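Ribulose bisphosphate carboxylase (Pyrococcus horikoshii, PDB 2D69) probably catalyses the carboxylation of ribulose 1,5-bisphosphate to two molecules of 3-phosphoglycerate, working with AMP phosphorylase and R15P isomerase in archaeal AMP degradation. Local coordinates at residues N108-G111 with N117-L120; N197-R202 with E235-M240; E404-K407 with E411-K414. All coordinates share one frame; numbering follows the deposited sequence.

Overall arrangement
Reading from the N terminus, contact 1 comes first: it closes a loop of only five residues and lays a 3-10 turn against strand 115-124 of the N-terminal domain. Contact 2, its centre about 38 Å from that of contact 1, lies in the catalytic alpha/beta barrel; it spans 32 residues and brings helices 199-217 and 231-244 together on the outside of the barrel. Contact 3 closes a three-residue turn near the C terminus, where helix 402-405 gives way to helix 410-422. The three follow one another in series, neither nesting nor crossing. Contacts 1 and 3 sit on opposite sides of the chain's centre, their centres about 51 Å apart.

Contact 1 of 3, residues N108-G111 with N117-L120; sequences NVFG and NLRL. With SO4 (sulfate ion), chain G.
In the N-terminal domain, the 3-10 turn 108-111 packs on the side of strand 115-124 from which Leu-118 and Leu-120 point, and Val-109 and Phe-110 meet them there. Leu-118 does most of the reaching. Its CG stands anti to the backbone N (chi1 176°), which carries CD2 out to the turn, where it lies tightly against Val-109 CG2 at 3.5 Å and also touches Val-109 O at 3.4 Å. The Phe-110 ring crosses the leucine side chain at about a right angle, with CD2 3.8 Å from Leu-118 CD2. Its edge also faces the strand backbone: Leu-118 O lies in the ring plane, 3.3 Å from Phe-110 CE2. Farther along, Phe-110 CZ rests 4.2 Å from Leu-120 CB. The ring also packs on Ala-283 of the second subunit. Cutting Phe-110 back to an alanine would probably open a gap beside Leu-118 and Leu-120 and lose that intersubunit packing. Arg-119 points the other way, its extended chain ending in a weak hydrogen bond from NH1 to O3 of the sulfate (3.4 Å, 152° at the hydrogen), an ion probably taken up from the crystallisation liquor. On the turn side, Leu-118 also packs on Ile-46 of helix 39-49. Within the mixed sheet, strand 115-124 runs between strand 26-34, which supplies Tyr-30 and Phe-32 to Leu-118, and the short strand 292-293.

Contact 2 of 3, residues N197-R202 with E235-M240; sequences NRFEER and EKRAEM
Arg-198 NH1 is held twice: by Glu-201 OE1 at 3.0 Å, a salt bridge that meets the carboxylate on its anti side and lies in the guanidinium plane of the arginine, and by Glu-269 of the third subunit. Arg-198 is the N-cap residue of helix 199-217, and the very next residue, Phe-199, packs against Arg-237 of helix 231-244, so the contact joins two helices on the outside of the alpha/beta (TIM) barrel. With chi1 at -171° the Phe-199 ring turns from the backbone N out to the neighbouring helix. Arg-237 lays its extended chain obliquely across one face. Its CG makes a CH-pi contact 3.8 Å from the centroid of the Phe-199 ring, 21° off the normal and displaced toward the rim; the closest ring atom, Phe-199 CD1, is 3.5 Å from that CG. The chain then runs on past the root of the ring, where Arg-237 NE comes within 3.7 Å of Phe-199 CB, and the guanidinium ends up nearly parallel to the ring, the planes 11° apart. The charge itself is met across the subunit interface, in a salt bridge from NH1 to Glu-94 of the second subunit. One turn along, Met-240 adds a Met-aromatic contact, its SD coming to the ring edge 4.0 Å from Phe-199 CD1. Met-240 also crosses the extended Glu-200 chain at about a right angle: its SD sits 3.8 Å from Glu-200 CG, and its methyl CE touches Glu-200 OE2 at 3.7 Å.

Contact 3 of 3, residues E404-K407 with E411-K414; sequences EKAK and ELKK
Ala-406, Leu-412 and Lys-413 bury the most surface here, and the small alanine is the centre of it. Its CB points at the backbone of helix 410-422 and comes to rest 3.8 Å from Lys-413 CA, near enough that the two main chains approach to 4.5 Å between Ala-406 CA and Lys-413 CA. On the same residue, Ala-406 O touches the aliphatic root of the lysine, 3.5 Å from Lys-413 CB. From there the lysine chain runs out extended, taking its ammonium away from the contact, so only its CB, CG and CD methylenes pack. Leu-412 covers the other flank. A chi1 of 174° swings its branch clear of the backbone N and sends CD2 toward the preceding helix, 4.0 Å from Ala-406 N and 3.7 Å from Lys-405 CG. Leucine and lysine chains cross there at about a right angle; Lys-405 bends at chi2 (70°), which turns its ammonium away from Leu-412. Both of these side chains also lean on helix 382-398, Leu-412 on Ala-392 and Lys-405 on Ala-395. Within 404-407, pointing away from the other helix, Lys-407 NZ makes a salt bridge to Glu-404 OE1 at 2.9 Å, from above the carboxylate plane. What joins the two segments is van der Waals packing across a tight turn between two consecutive helices, helix 402-405 and the C-terminal helix 410-422, after the TIM-barrel strands.

Contact 1 of 3, residues N108-G111 with N117-L120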
loop_
_atom_site.group_PDB
_atom_site.type_symbol
_atom_site.label_atom_id
_atom_site.label_comp_id
_atom_site.label_asym_id
_atom_site.label_seq_id
_atom_site.Cartn_x
_atom_site.Cartn_y
_atom_site.Cartn_z
ATOM N N ASN A 108 3.715 17.216 -38.120
ATOM C CA ASN A 108 2.909 17.476 -39.311
ATOM C C ASN A 108 3.708 18.046 -40.450
ATOM O O ASN A 108 3.208 18.073 -41.585
ATOM C CB ASN A 108 1.779 18.457 -38.993
ATOM C CG ASN A 108 0.590 17.775 -38.357
ATOM O OD1 ASN A 108 0.654 16.577 -38.019
ATOM N ND2 ASN A 108 -0.512 18.516 -38.188
ATOM N N VAL A 109 4.910 18.543 -40.175
ATOM C CA VAL A 109 5.665 19.235 -41.224
ATOM C C VAL A 109 6.020 18.316 -42.411
ATOM O O VAL A 109 6.134 18.764 -43.560
ATOM C CB VAL A 109 6.952 19.928 -40.691
ATOM C CG1 VAL A 109 6.614 21.177 -39.903
ATOM C CG2 VAL A 109 7.802 18.992 -39.880
ATOM N N PHE A 110 6.204 17.036 -42.115
ATOM C CA PHE A 110 6.639 16.065 -43.100
ATOM C C PHE A 110 5.560 15.729 -44.101
ATOM O O PHE A 110 5.856 15.224 -45.193
ATOM C CB PHE A 110 7.052 14.780 -42.406
ATOM C CG PHE A 110 8.348 14.873 -41.685
ATOM C CD1 PHE A 110 8.418 14.675 -40.322
ATOM C CD2 PHE A 110 9.522 15.082 -42.378
ATOM C CE1 PHE A 110 9.640 14.733 -39.672
ATOM C CE2 PHE A 110 10.762 15.118 -41.722
ATOM C CZ PHE A 110 10.826 14.934 -40.385
ATOM N N GLY A 111 4.315 16.007 -43.741
ATOM C CA GLY A 111 3.204 15.744 -44.616
ATOM C C GLY A 111 2.705 16.935 -45.429
ATOM O O GLY A 111 1.753 16.783 -46.135
ATOM N N ASN A 117 9.852 17.339 -50.405
ATOM C CA ASN A 117 10.629 16.501 -49.508
ATOM C C ASN A 117 11.049 17.352 -48.306
ATOM O O ASN A 117 11.298 18.538 -48.459
ATOM C CB ASN A 117 11.895 16.011 -50.204
ATOM C CG ASN A 117 11.632 14.864 -51.185
ATOM O OD1 ASN A 117 11.145 13.794 -50.797
ATOM N ND2 ASN A 117 11.926 15.101 -52.475
ATOM N N LEU A 118 11.259 16.720 -47.148
ATOM C CA LEU A 118 11.584 17.432 -45.933
ATOM C C LEU A 118 12.389 16.494 -45.036
ATOM O O LEU A 118 11.938 15.397 -44.751
ATOM C CB LEU A 118 10.327 17.927 -45.177
ATOM C CG LEU A 118 10.669 18.613 -43.833
ATOM C CD1 LEU A 118 11.357 19.939 -44.020
ATOM C CD2 LEU A 118 9.468 18.789 -42.942
ATOM N N ARG A 119 13.565 16.948 -44.618
ATOM C CA ARG A 119 14.423 16.154 -43.754
ATOM C C ARG A 119 14.851 16.992 -42.607
ATOM O O ARG A 119 15.372 18.071 -42.813
ATOM C CB ARG A 119 15.646 15.686 -44.541
ATOM C CG ARG A 119 16.312 14.459 -43.946
ATOM C CD ARG A 119 17.613 14.031 -44.655
ATOM N NE ARG A 119 17.987 12.686 -44.246
ATOM C CZ ARG A 119 19.199 12.142 -44.395
ATOM N NH1 ARG A 119 20.218 12.842 -44.872
ATOM N NH2 ARG A 119 19.397 10.889 -44.001
ATOM N N LEU A 120 14.688 16.501 -41.376
ATOM C CA LEU A 120 15.206 17.194 -40.240
ATOM C C LEU A 120 16.647 16.749 -40.069
ATOM O O LEU A 120 16.893 15.592 -39.837
ATOM C CB LEU A 120 14.335 16.853 -39.037
ATOM C CG LEU A 120 14.638 17.052 -37.536
ATOM C CD1 LEU A 120 15.961 17.596 -37.141
ATOM C CD2 LEU A 120 13.503 17.821 -36.897
HETATM S S SO4 G . 20.971 16.216 -47.893
HETATM O O1 SO4 G . 20.868 15.209 -48.948
HETATM O O2 SO4 G . 20.275 17.426 -48.307
HETATM O O3 SO4 G . 20.360 15.705 -46.664
HETATM O O4 SO4 G . 22.382 16.559 -47.711
#

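Contact 2 of 3, residues N197-R202 with E235-M240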
loop_
_atom_site.group_PDB
_atom_site.type_symbol
_atom_site.label_atom_id
_atom_site.label_comp_id
_atom_site.label_asym_id
_atom_site.label_seq_id
_atom_site.Cartn_x
_atom_site.Cartn_y
_atom_site.Cartn_z
ATOM N N ASN A 197 11.139 -19.992 -24.881
ATOM C CA ASN A 197 12.155 -19.158 -24.223
ATOM C C ASN A 197 11.513 -17.970 -23.510
ATOM O O ASN A 197 11.563 -16.829 -23.969
ATOM C CB ASN A 197 13.232 -18.664 -25.221
ATOM C CG ASN A 197 14.566 -18.363 -24.559
ATOM O OD1 ASN A 197 14.609 -17.661 -23.568
ATOM N ND2 ASN A 197 15.664 -18.921 -25.098
ATOM N N ARG A 198 10.916 -18.244 -22.365
ATOM C CA ARG A 198 10.259 -17.225 -21.579
ATOM C C ARG A 198 11.274 -16.310 -20.934
ATOM O O ARG A 198 12.225 -16.796 -20.315
ATOM C CB ARG A 198 9.379 -17.844 -20.470
ATOM C CG ARG A 198 7.957 -18.093 -20.865
ATOM C CD ARG A 198 6.997 -18.560 -19.721
ATOM N NE ARG A 198 6.604 -17.534 -18.744
ATOM C CZ ARG A 198 7.072 -17.451 -17.494
ATOM N NH1 ARG A 198 7.946 -18.331 -17.050
ATOM N NH2 ARG A 198 6.631 -16.512 -16.675
ATOM N N PHE A 199 11.007 -15.006 -21.013
ATOM C CA PHE A 199 11.923 -14.003 -20.545
ATOM C C PHE A 199 12.405 -14.299 -19.133
ATOM O O PHE A 199 13.632 -14.355 -18.867
ATOM C CB PHE A 199 11.317 -12.569 -20.608
ATOM C CG PHE A 199 12.340 -11.524 -20.317
ATOM C CD1 PHE A 199 12.652 -11.157 -18.976
ATOM C CD2 PHE A 199 13.115 -11.013 -21.351
ATOM C CE1 PHE A 199 13.687 -10.250 -18.699
ATOM C CE2 PHE A 199 14.110 -10.076 -21.074
ATOM C CZ PHE A 199 14.442 -9.730 -19.742
ATOM N N GLU A 200 11.484 -14.551 -18.214
ATOM C CA GLU A 200 11.956 -14.764 -16.813
ATOM C C GLU A 200 12.772 -16.015 -16.581
ATOM O O GLU A 200 13.674 -16.107 -15.643
ATOM C CB GLU A 200 10.793 -14.679 -15.803
ATOM C CG GLU A 200 11.369 -14.477 -14.362
ATOM C CD GLU A 200 10.351 -14.015 -13.325
ATOM O OE1 GLU A 200 10.788 -13.637 -12.205
ATOM O OE2 GLU A 200 9.130 -14.040 -13.629
ATOM N N GLU A 201 12.468 -17.031 -17.377
ATOM C CA GLU A 201 13.259 -18.276 -17.355
ATOM C C GLU A 201 14.641 -18.022 -17.947
ATOM O O GLU A 201 15.633 -18.468 -17.419
ATOM C CB GLU A 201 12.525 -19.390 -18.093
ATOM C CG GLU A 201 11.224 -19.818 -17.410
ATOM C CD GLU A 201 10.424 -20.869 -18.199
ATOM O OE1 GLU A 201 9.194 -20.975 -17.885
ATOM O OE2 GLU A 201 11.013 -21.581 -19.096
ATOM N N ARG A 202 14.706 -17.242 -19.019
ATOM C CA ARG A 202 15.990 -16.863 -19.596
ATOM C C ARG A 202 16.840 -16.045 -18.605
ATOM O O ARG A 202 18.018 -16.383 -18.391
ATOM C CB ARG A 202 15.791 -16.067 -20.869
ATOM C CG ARG A 202 17.068 -15.917 -21.664
ATOM C CD ARG A 202 16.794 -15.529 -23.080
ATOM N NE ARG A 202 16.536 -14.106 -23.289
ATOM C CZ ARG A 202 15.359 -13.618 -23.674
ATOM N NH1 ARG A 202 14.296 -14.409 -23.766
ATOM N NH2 ARG A 202 15.273 -12.345 -23.984
ATOM N N GLU A 235 9.145 -2.569 -18.215
ATOM C CA GLU A 235 9.467 -2.221 -16.845
ATOM C C GLU A 235 9.625 -3.426 -15.968
ATOM O O GLU A 235 10.626 -3.495 -15.226
ATOM C CB GLU A 235 8.433 -1.267 -16.227
ATOM C CG GLU A 235 8.576 -1.035 -14.735
ATOM C CD GLU A 235 7.810 0.192 -14.229
ATOM O OE1 GLU A 235 6.847 0.648 -14.876
ATOM O OE2 GLU A 235 8.199 0.756 -13.198
ATOM N N LYS A 236 8.684 -4.355 -16.010
ATOM C CA LYS A 236 8.782 -5.596 -15.204
ATOM C C LYS A 236 10.047 -6.392 -15.581
ATOM O O LYS A 236 10.717 -6.963 -14.741
ATOM C CB LYS A 236 7.513 -6.443 -15.360
ATOM C CG LYS A 236 6.241 -5.881 -14.613
ATOM C CD LYS A 236 4.908 -6.548 -15.096
ATOM C CE LYS A 236 3.586 -5.880 -14.519
ATOM N NZ LYS A 236 2.387 -5.906 -15.507
ATOM N N ARG A 237 10.397 -6.392 -16.868
ATOM C CA ARG A 237 11.539 -7.190 -17.327
ATOM C C ARG A 237 12.866 -6.532 -16.862
ATOM O O ARG A 237 13.782 -7.213 -16.393
ATOM C CB ARG A 237 11.471 -7.392 -18.838
ATOM C CG ARG A 237 10.439 -8.445 -19.252
ATOM C CD ARG A 237 10.249 -8.639 -20.788
ATOM N NE ARG A 237 9.149 -9.566 -20.941
ATOM C CZ ARG A 237 8.519 -9.917 -22.063
ATOM N NH1 ARG A 237 7.469 -10.724 -21.958
ATOM N NH2 ARG A 237 8.867 -9.439 -23.238
ATOM N N ALA A 238 12.922 -5.197 -16.921
ATOM C CA ALA A 238 14.066 -4.436 -16.354
ATOM C C ALA A 238 14.233 -4.749 -14.892
ATOM O O ALA A 238 15.355 -5.058 -14.427
ATOM C CB ALA A 238 13.914 -2.915 -16.616
ATOM N N GLU A 239 13.127 -4.806 -14.147
ATOM C CA GLU A 239 13.246 -5.146 -12.706
ATOM C C GLU A 239 13.784 -6.552 -12.495
ATOM O O GLU A 239 14.635 -6.833 -11.577
ATOM C CB GLU A 239 11.857 -5.008 -12.007
ATOM C CG GLU A 239 11.335 -3.574 -11.923
ATOM C CD GLU A 239 9.903 -3.450 -11.372
ATOM O OE1 GLU A 239 9.141 -4.428 -11.423
ATOM O OE2 GLU A 239 9.531 -2.371 -10.892
ATOM N N MET A 240 13.357 -7.482 -13.329
ATOM C CA MET A 240 13.886 -8.864 -13.250
ATOM C C MET A 240 15.383 -8.956 -13.550
ATOM O O MET A 240 16.124 -9.670 -12.866
ATOM C CB MET A 240 13.136 -9.825 -14.150
ATOM C CG MET A 240 11.664 -10.057 -13.800
ATOM S SD MET A 240 10.969 -10.800 -15.337
ATOM C CE MET A 240 9.146 -10.615 -15.071
#

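Contact 3 of 3, residues E404-K407 with E411-K414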
loop_
_atom_site.group_PDB
_atom_site.type_symbol
_atom_site.label_atom_id
_atom_site.label_comp_id
_atom_site.label_asym_id
_atom_site.label_seq_id
_atom_site.Cartn_x
_atom_site.Cartn_y
_atom_site.Cartn_z
ATOM N N GLU A 404 51.586 -11.475 -37.454
ATOM C CA GLU A 404 52.520 -11.697 -36.326
ATOM C C GLU A 404 51.793 -12.227 -35.081
ATOM O O GLU A 404 52.317 -13.056 -34.350
ATOM C CB GLU A 404 53.311 -10.423 -35.955
ATOM C CG GLU A 404 54.397 -10.058 -36.948
ATOM C CD GLU A 404 55.677 -10.877 -36.776
ATOM O OE1 GLU A 404 55.599 -12.054 -36.352
ATOM O OE2 GLU A 404 56.769 -10.321 -37.046
ATOM N N LYS A 405 50.592 -11.733 -34.837
ATOM C CA LYS A 405 49.813 -12.153 -33.666
ATOM C C LYS A 405 49.330 -13.594 -33.830
ATOM O O LYS A 405 49.214 -14.332 -32.867
ATOM C CB LYS A 405 48.624 -11.199 -33.468
ATOM C CG LYS A 405 47.779 -11.486 -32.233
ATOM C CD LYS A 405 48.495 -11.170 -30.938
ATOM C CE LYS A 405 47.583 -11.495 -29.761
ATOM N NZ LYS A 405 48.016 -10.903 -28.493
ATOM N N ALA A 406 49.083 -13.973 -35.080
ATOM C CA ALA A 406 48.515 -15.256 -35.425
ATOM C C ALA A 406 49.477 -16.401 -35.135
ATOM O O ALA A 406 49.050 -17.555 -35.031
ATOM C CB ALA A 406 48.103 -15.262 -36.886
ATOM N N LYS A 407 50.761 -16.078 -34.967
ATOM C CA LYS A 407 51.775 -17.080 -34.635
ATOM C C LYS A 407 51.677 -17.590 -33.205
ATOM O O LYS A 407 52.099 -18.701 -32.914
ATOM C CB LYS A 407 53.192 -16.531 -34.895
ATOM C CG LYS A 407 53.502 -16.264 -36.364
ATOM C CD LYS A 407 54.649 -15.255 -36.479
ATOM C CE LYS A 407 55.357 -15.266 -37.831
ATOM N NZ LYS A 407 56.539 -14.329 -37.804
ATOM N N GLU A 411 43.581 -19.433 -33.065
ATOM C CA GLU A 411 42.222 -19.055 -33.410
ATOM C C GLU A 411 42.259 -17.937 -34.435
ATOM O O GLU A 411 41.540 -17.947 -35.444
ATOM C CB GLU A 411 41.445 -18.650 -32.152
ATOM C CG GLU A 411 41.185 -19.809 -31.199
ATOM C CD GLU A 411 42.320 -20.105 -30.231
ATOM O OE1 GLU A 411 42.156 -21.075 -29.484
ATOM O OE2 GLU A 411 43.358 -19.391 -30.185
ATOM N N LEU A 412 43.126 -16.972 -34.193
ATOM C CA LEU A 412 43.253 -15.853 -35.103
ATOM C C LEU A 412 43.874 -16.347 -36.410
ATOM O O LEU A 412 43.489 -15.928 -37.482
ATOM C CB LEU A 412 44.071 -14.730 -34.453
ATOM C CG LEU A 412 44.378 -13.568 -35.390
ATOM C CD1 LEU A 412 43.078 -12.894 -35.908
ATOM C CD2 LEU A 412 45.328 -12.582 -34.712
ATOM N N LYS A 413 44.828 -17.270 -36.326
ATOM C CA LYS A 413 45.436 -17.827 -37.543
ATOM C C LYS A 413 44.362 -18.476 -38.438
ATOM O O LYS A 413 44.341 -18.236 -39.634
ATOM C CB LYS A 413 46.549 -18.819 -37.184
ATOM C CG LYS A 413 47.530 -19.170 -38.336
ATOM C CD LYS A 413 48.463 -20.278 -37.899
ATOM C CE LYS A 413 49.769 -20.288 -38.666
ATOM N NZ LYS A 413 50.447 -21.629 -38.521
ATOM N N LYS A 414 43.445 -19.255 -37.861
ATOM C CA LYS A 414 42.433 -19.965 -38.661
ATOM C C LYS A 414 41.430 -19.001 -39.270
ATOM O O LYS A 414 40.954 -19.207 -40.387
ATOM C CB LYS A 414 41.664 -21.003 -37.841
ATOM C CG LYS A 414 41.384 -22.323 -38.586
ATOM C CD LYS A 414 42.135 -23.475 -37.917
ATOM C CE LYS A 414 41.642 -24.857 -38.344
ATOM N NZ LYS A 414 42.854 -25.805 -38.402
#